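Local structure of N-acetylmuramoyl-L-alanine amidase (Mycolicibacterium smegmatis, 7AGM) at residues R27-Q40 and A83-A95. The protein hydrolyses, as a zinc-dependent amidase, the bond between N-acetylmuramic acid and L-alanine of peptidoglycan, and so probably acts in cell-wall remodelling. Numbering follows the deposited sequence.
Sequences RQVPTGRGGTKNCQ and ALGPCVDERAAMA
A disulfide joins Cys39, just past the end of strand 36-38, to Cys87, the N-cap residue of helix 88-98. The SG atoms of Cys39 and Cys87 lie 2.0 Å apart with a chi3 of -84°; Cys39 SG stands trans to its own backbone N, beside the carbonyl carbon, and meets Cys87 SG there. One residue on, Val88 N donates to Cys39 O at 2.9 Å, so the first turn of the helix is tied to the hairpin by backbone as well as sulfur. Cys87 SG lies 3.1 Å from Arg27 NH2, placed obliquely to the guanidinium. Two waters in the plane of that guanidinium carry its contact to Asp89: one accepts from Arg27 NH2 and donates to Asp89 OD1, the other accepts from Arg27 NH1 and donates to Asp89 OD2. Strands 28-30 and 36-38, paired by Val29 N to Lys37 O and Lys37 N to Val29 O, form a β-hairpin set against the start of a helix of the Amidase_3 domain, strand 28-30 running at 36° to the axis of helix segment 88-95. Between them, Val29 CG2 meets Val88 CG2 at 3.7 Å, the two side chains crossing at nearly a right angle, while the Asp89 carboxylate lies against Val29 CB. On the side nearer the zinc, Pro86 O accepts two bonds: Gln40 NE2, in one of two conformers, in the carbonyl plane at 3.0 Å, and Arg91 NE from above it, nearly straight. In that conformer Gln40 NE2 also lies over one face of the Arg91 guanidinium, two donors that do not bond each other, with amide and guanidinium planes 58° apart. Arg91 also salt-bridges Asp14 and donates to the carbonyl O of His17, a zinc ligand.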
loop_
_atom_site.group_PDB
_atom_site.type_symbol
_atom_site.label_atom_id
_atom_site.label_comp_id
_atom_site.label_asym_id
_atom_site.label_seq_id
_atom_site.Cartn_x
_atom_site.Cartn_y
_atom_site.Cartn_z
ATOM N N ARG A 27 -20.748 -3.143 -6.530
ATOM C CA ARG A 27 -21.023 -2.157 -7.568
ATOM C C ARG A 27 -19.769 -1.872 -8.387
ATOM O O ARG A 27 -18.655 -1.837 -7.858
ATOM C CB ARG A 27 -21.524 -0.863 -6.927
ATOM C CG ARG A 27 -21.867 0.230 -7.929
ATOM C CD ARG A 27 -22.335 1.497 -7.237
ATOM N NE ARG A 27 -21.343 2.010 -6.295
ATOM C CZ ARG A 27 -20.360 2.842 -6.624
ATOM N NH1 ARG A 27 -20.231 3.256 -7.878
ATOM N NH2 ARG A 27 -19.503 3.258 -5.701
ATOM N N GLN A 28 -19.957 -1.667 -9.689
ATOM C CA GLN A 28 -18.836 -1.506 -10.609
ATOM C C GLN A 28 -18.340 -0.066 -10.627
ATOM O O GLN A 28 -19.131 0.881 -10.677
ATOM C CB GLN A 28 -19.258 -1.921 -12.016
ATOM C CG GLN A 28 -19.564 -3.403 -12.144
ATOM C CD GLN A 28 -18.373 -4.279 -11.795
ATOM O OE1 GLN A 28 -17.396 -4.346 -12.542
ATOM N NE2 GLN A 28 -18.451 -4.957 -10.658
ATOM N N VAL A 29 -17.018 0.091 -10.584
ATOM C CA VAL A 29 -16.375 1.406 -10.598
ATOM C C VAL A 29 -15.276 1.392 -11.654
ATOM O O VAL A 29 -14.742 0.320 -11.969
ATOM C CB VAL A 29 -15.836 1.788 -9.205
ATOM C CG1 VAL A 29 -16.937 1.709 -8.147
ATOM C CG2 VAL A 29 -14.649 0.917 -8.825
ATOM N N PRO A 30 -14.910 2.535 -12.227
ATOM C CA PRO A 30 -13.914 2.532 -13.304
ATOM C C PRO A 30 -12.534 2.129 -12.814
ATOM O O PRO A 30 -12.138 2.409 -11.679
ATOM C CB PRO A 30 -13.915 3.986 -13.793
ATOM C CG PRO A 30 -14.433 4.771 -12.648
ATOM C CD PRO A 30 -15.428 3.888 -11.961
ATOM N N THR A 31 -11.791 1.471 -13.708
ATOM C CA THR A 31 -10.434 1.023 -13.428
ATOM C C THR A 31 -9.374 2.013 -13.876
ATOM O O THR A 31 -8.220 1.900 -13.443
ATOM C CB THR A 31 -10.155 -0.278 -14.183
ATOM O OG1 THR A 31 -10.211 -0.025 -15.600
ATOM C CG2 THR A 31 -11.162 -1.334 -13.810
ATOM N N GLY A 32 -9.724 2.956 -14.754
ATOM C CA GLY A 32 -8.759 3.863 -15.334
ATOM C C GLY A 32 -8.211 3.424 -16.671
ATOM O O GLY A 32 -7.493 4.201 -17.317
ATOM N N ARG A 33 -8.530 2.211 -17.117
ATOM C CA ARG A 33 -8.106 1.731 -18.427
ATOM C C ARG A 33 -9.287 1.273 -19.274
ATOM O O ARG A 33 -9.134 0.434 -20.164
ATOM C CB ARG A 33 -7.036 0.648 -18.308
ATOM C CG ARG A 33 -5.795 1.129 -17.584
ATOM C CD ARG A 33 -4.718 0.067 -17.567
ATOM N NE ARG A 33 -3.667 0.390 -16.614
ATOM C CZ ARG A 33 -2.512 0.974 -16.913
ATOM N NH1 ARG A 33 -2.225 1.303 -18.171
ATOM N NH2 ARG A 33 -1.634 1.223 -15.948
ATOM N N GLY A 34 -10.470 1.823 -19.012
ATOM C CA GLY A 34 -11.632 1.585 -19.843
ATOM C C GLY A 34 -12.565 0.497 -19.359
ATOM O O GLY A 34 -13.613 0.282 -19.980
ATOM N N GLY A 35 -12.220 -0.201 -18.278
ATOM C CA GLY A 35 -13.053 -1.237 -17.724
ATOM C C GLY A 35 -13.624 -0.844 -16.376
ATOM O O GLY A 35 -13.557 0.310 -15.948
ATOM N N THR A 36 -14.216 -1.832 -15.713
ATOM C CA THR A 36 -14.713 -1.649 -14.358
ATOM C C THR A 36 -14.314 -2.847 -13.513
ATOM O O THR A 36 -13.906 -3.894 -14.027
ATOM C CB THR A 36 -16.239 -1.458 -14.303
ATOM O OG1 THR A 36 -16.890 -2.675 -14.690
ATOM C CG2 THR A 36 -16.683 -0.339 -15.226
ATOM N N LYS A 37 -14.425 -2.675 -12.200
ATOM C CA LYS A 37 -14.244 -3.766 -11.256
ATOM C C LYS A 37 -15.063 -3.458 -10.011
ATOM O O LYS A 37 -15.667 -2.386 -9.886
ATOM C CB LYS A 37 -12.763 -4.028 -10.948
ATOM C CG LYS A 37 -12.041 -2.883 -10.263
ATOM C CD LYS A 37 -10.529 -3.101 -10.285
ATOM C CE LYS A 37 -10.139 -4.435 -9.660
ATOM N NZ LYS A 37 -8.655 -4.590 -9.555
ATOM N N ASN A 38 -15.087 -4.416 -9.089
ATOM C CA ASN A 38 -15.875 -4.252 -7.874
ATOM C C ASN A 38 -15.382 -3.063 -7.057
ATOM O O ASN A 38 -14.178 -2.813 -6.958
ATOM C CB ASN A 38 -15.813 -5.523 -7.027
ATOM C CG ASN A 38 -16.664 -6.643 -7.591
ATOM O OD1 ASN A 38 -17.112 -6.587 -8.737
ATOM N ND2 ASN A 38 -16.888 -7.674 -6.784
ATOM N N CYS A 39 -16.340 -2.317 -6.492
ATOM C CA CYS A 39 -16.046 -1.208 -5.584
ATOM C C CYS A 39 -15.036 -1.609 -4.513
ATOM O O CYS A 39 -14.049 -0.905 -4.274
ATOM C CB CYS A 39 -17.356 -0.727 -4.949
ATOM S SG CYS A 39 -17.202 0.176 -3.389
ATOM N N GLN A 40 -15.271 -2.736 -3.848
ATOM C CA GLN A 40 -14.328 -3.223 -2.854
ATOM C C GLN A 40 -14.272 -4.742 -2.880
ATOM O O GLN A 40 -15.131 -5.412 -3.457
ATOM C CB GLN A 40 -14.659 -2.730 -1.437
ATOM C CG GLN A 40 -13.933 -1.449 -1.042
ATOM C CD GLN A 40 -12.420 -1.603 -1.050
ATOM O OE1 GLN A 40 -11.891 -2.716 -1.014
ATOM N NE2 GLN A 40 -11.715 -0.481 -1.094
ATOM N N ALA A 83 -16.194 -0.691 9.847
ATOM C CA ALA A 83 -17.325 -0.235 9.054
ATOM C C ALA A 83 -16.900 -0.118 7.594
ATOM O O ALA A 83 -15.733 -0.322 7.244
ATOM C CB ALA A 83 -17.877 1.084 9.610
ATOM N N LEU A 84 -17.864 0.213 6.738
ATOM C CA LEU A 84 -17.588 0.356 5.316
ATOM C C LEU A 84 -16.543 1.441 5.074
ATOM O O LEU A 84 -16.470 2.438 5.797
ATOM C CB LEU A 84 -18.871 0.710 4.562
ATOM C CG LEU A 84 -19.902 -0.404 4.390
ATOM C CD1 LEU A 84 -21.191 0.165 3.827
ATOM C CD2 LEU A 84 -19.356 -1.490 3.483
ATOM N N GLY A 85 -15.723 1.224 4.045
ATOM C CA GLY A 85 -14.761 2.200 3.586
ATOM C C GLY A 85 -14.967 2.489 2.111
ATOM O O GLY A 85 -15.819 1.878 1.458
ATOM N N PRO A 86 -14.193 3.421 1.553
ATOM C CA PRO A 86 -14.472 3.898 0.192
ATOM C C PRO A 86 -14.108 2.875 -0.875
ATOM O O PRO A 86 -13.250 2.013 -0.686
ATOM C CB PRO A 86 -13.584 5.143 0.061
ATOM C CG PRO A 86 -13.199 5.512 1.465
ATOM C CD PRO A 86 -13.138 4.213 2.207
ATOM N N CYS A 87 -14.775 3.004 -2.026
ATOM C CA CYS A 87 -14.461 2.184 -3.193
ATOM C C CYS A 87 -13.052 2.485 -3.710
ATOM O O CYS A 87 -12.448 3.518 -3.404
ATOM C CB CYS A 87 -15.452 2.458 -4.324
ATOM S SG CYS A 87 -17.173 2.144 -3.903
ATOM N N VAL A 88 -12.544 1.573 -4.546
ATOM C CA VAL A 88 -11.168 1.690 -5.027
ATOM C C VAL A 88 -10.971 2.933 -5.884
ATOM O O VAL A 88 -9.902 3.549 -5.846
ATOM C CB VAL A 88 -10.695 0.400 -5.731
ATOM C CG1 VAL A 88 -10.555 -0.748 -4.725
ATOM C CG2 VAL A 88 -11.633 0.028 -6.857
ATOM N N ASP A 89 -11.983 3.328 -6.662
ATOM C CA ASP A 89 -11.861 4.571 -7.420
ATOM C C ASP A 89 -11.918 5.785 -6.500
ATOM O O ASP A 89 -11.185 6.764 -6.706
ATOM C CB ASP A 89 -12.906 4.647 -8.540
ATOM C CG ASP A 89 -14.340 4.670 -8.028
ATOM O OD1 ASP A 89 -14.621 4.100 -6.950
ATOM O OD2 ASP A 89 -15.202 5.231 -8.737
ATOM N N GLU A 90 -12.761 5.721 -5.461
ATOM C CA GLU A 90 -12.860 6.808 -4.491
ATOM C C GLU A 90 -11.554 7.002 -3.723
ATOM O O GLU A 90 -11.178 8.135 -3.412
ATOM C CB GLU A 90 -14.027 6.547 -3.531
ATOM C CG GLU A 90 -15.397 6.577 -4.208
ATOM C CD GLU A 90 -16.562 6.203 -3.282
ATOM O OE1 GLU A 90 -16.370 5.427 -2.320
ATOM O OE2 GLU A 90 -17.686 6.689 -3.530
ATOM N N ARG A 91 -10.852 5.913 -3.396
ATOM C CA ARG A 91 -9.569 6.060 -2.712
ATOM C C ARG A 91 -8.548 6.789 -3.584
ATOM O O ARG A 91 -7.757 7.603 -3.082
ATOM C CB ARG A 91 -9.054 4.693 -2.253
ATOM C CG ARG A 91 -9.961 4.024 -1.218
ATOM C CD ARG A 91 -9.523 2.613 -0.920
ATOM N NE ARG A 91 -10.475 1.962 -0.016
ATOM C CZ ARG A 91 -10.167 1.352 1.130
ATOM N NH1 ARG A 91 -8.907 1.274 1.545
ATOM N NH2 ARG A 91 -11.132 0.800 1.860
ATOM N N ALA A 92 -8.553 6.529 -4.895
ATOM C CA ALA A 92 -7.693 7.309 -5.786
ATOM C C ALA A 92 -8.136 8.767 -5.855
ATOM O O ALA A 92 -7.297 9.676 -5.826
ATOM C CB ALA A 92 -7.631 6.686 -7.185
ATOM N N ALA A 93 -9.450 9.013 -5.909
ATOM C CA ALA A 93 -9.947 10.389 -5.947
ATOM C C ALA A 93 -9.584 11.157 -4.677
ATOM O O ALA A 93 -9.195 12.329 -4.741
ATOM C CB ALA A 93 -11.459 10.399 -6.173
ATOM N N MET A 94 -9.690 10.507 -3.515
ATOM C CA MET A 94 -9.281 11.144 -2.263
ATOM C C MET A 94 -7.804 11.501 -2.291
ATOM O O MET A 94 -7.415 12.602 -1.888
ATOM C CB MET A 94 -9.560 10.209 -1.092
ATOM C CG MET A 94 -11.027 9.979 -0.814
ATOM S SD MET A 94 -11.223 8.672 0.426
ATOM C CE MET A 94 -10.708 9.537 1.913
ATOM N N ALA A 95 -6.963 10.591 -2.789
ATOM C CA ALA A 95 -5.541 10.887 -2.894
ATOM C C ALA A 95 -5.303 12.068 -3.823
ATOM O O ALA A 95 -4.577 13.007 -3.483
ATOM C CB ALA A 95 -4.786 9.660 -3.405
HETATM O O HOH W 1 -17.443 4.989 -6.294
HETATM O O HOH W 2 -17.969 5.206 -9.169
#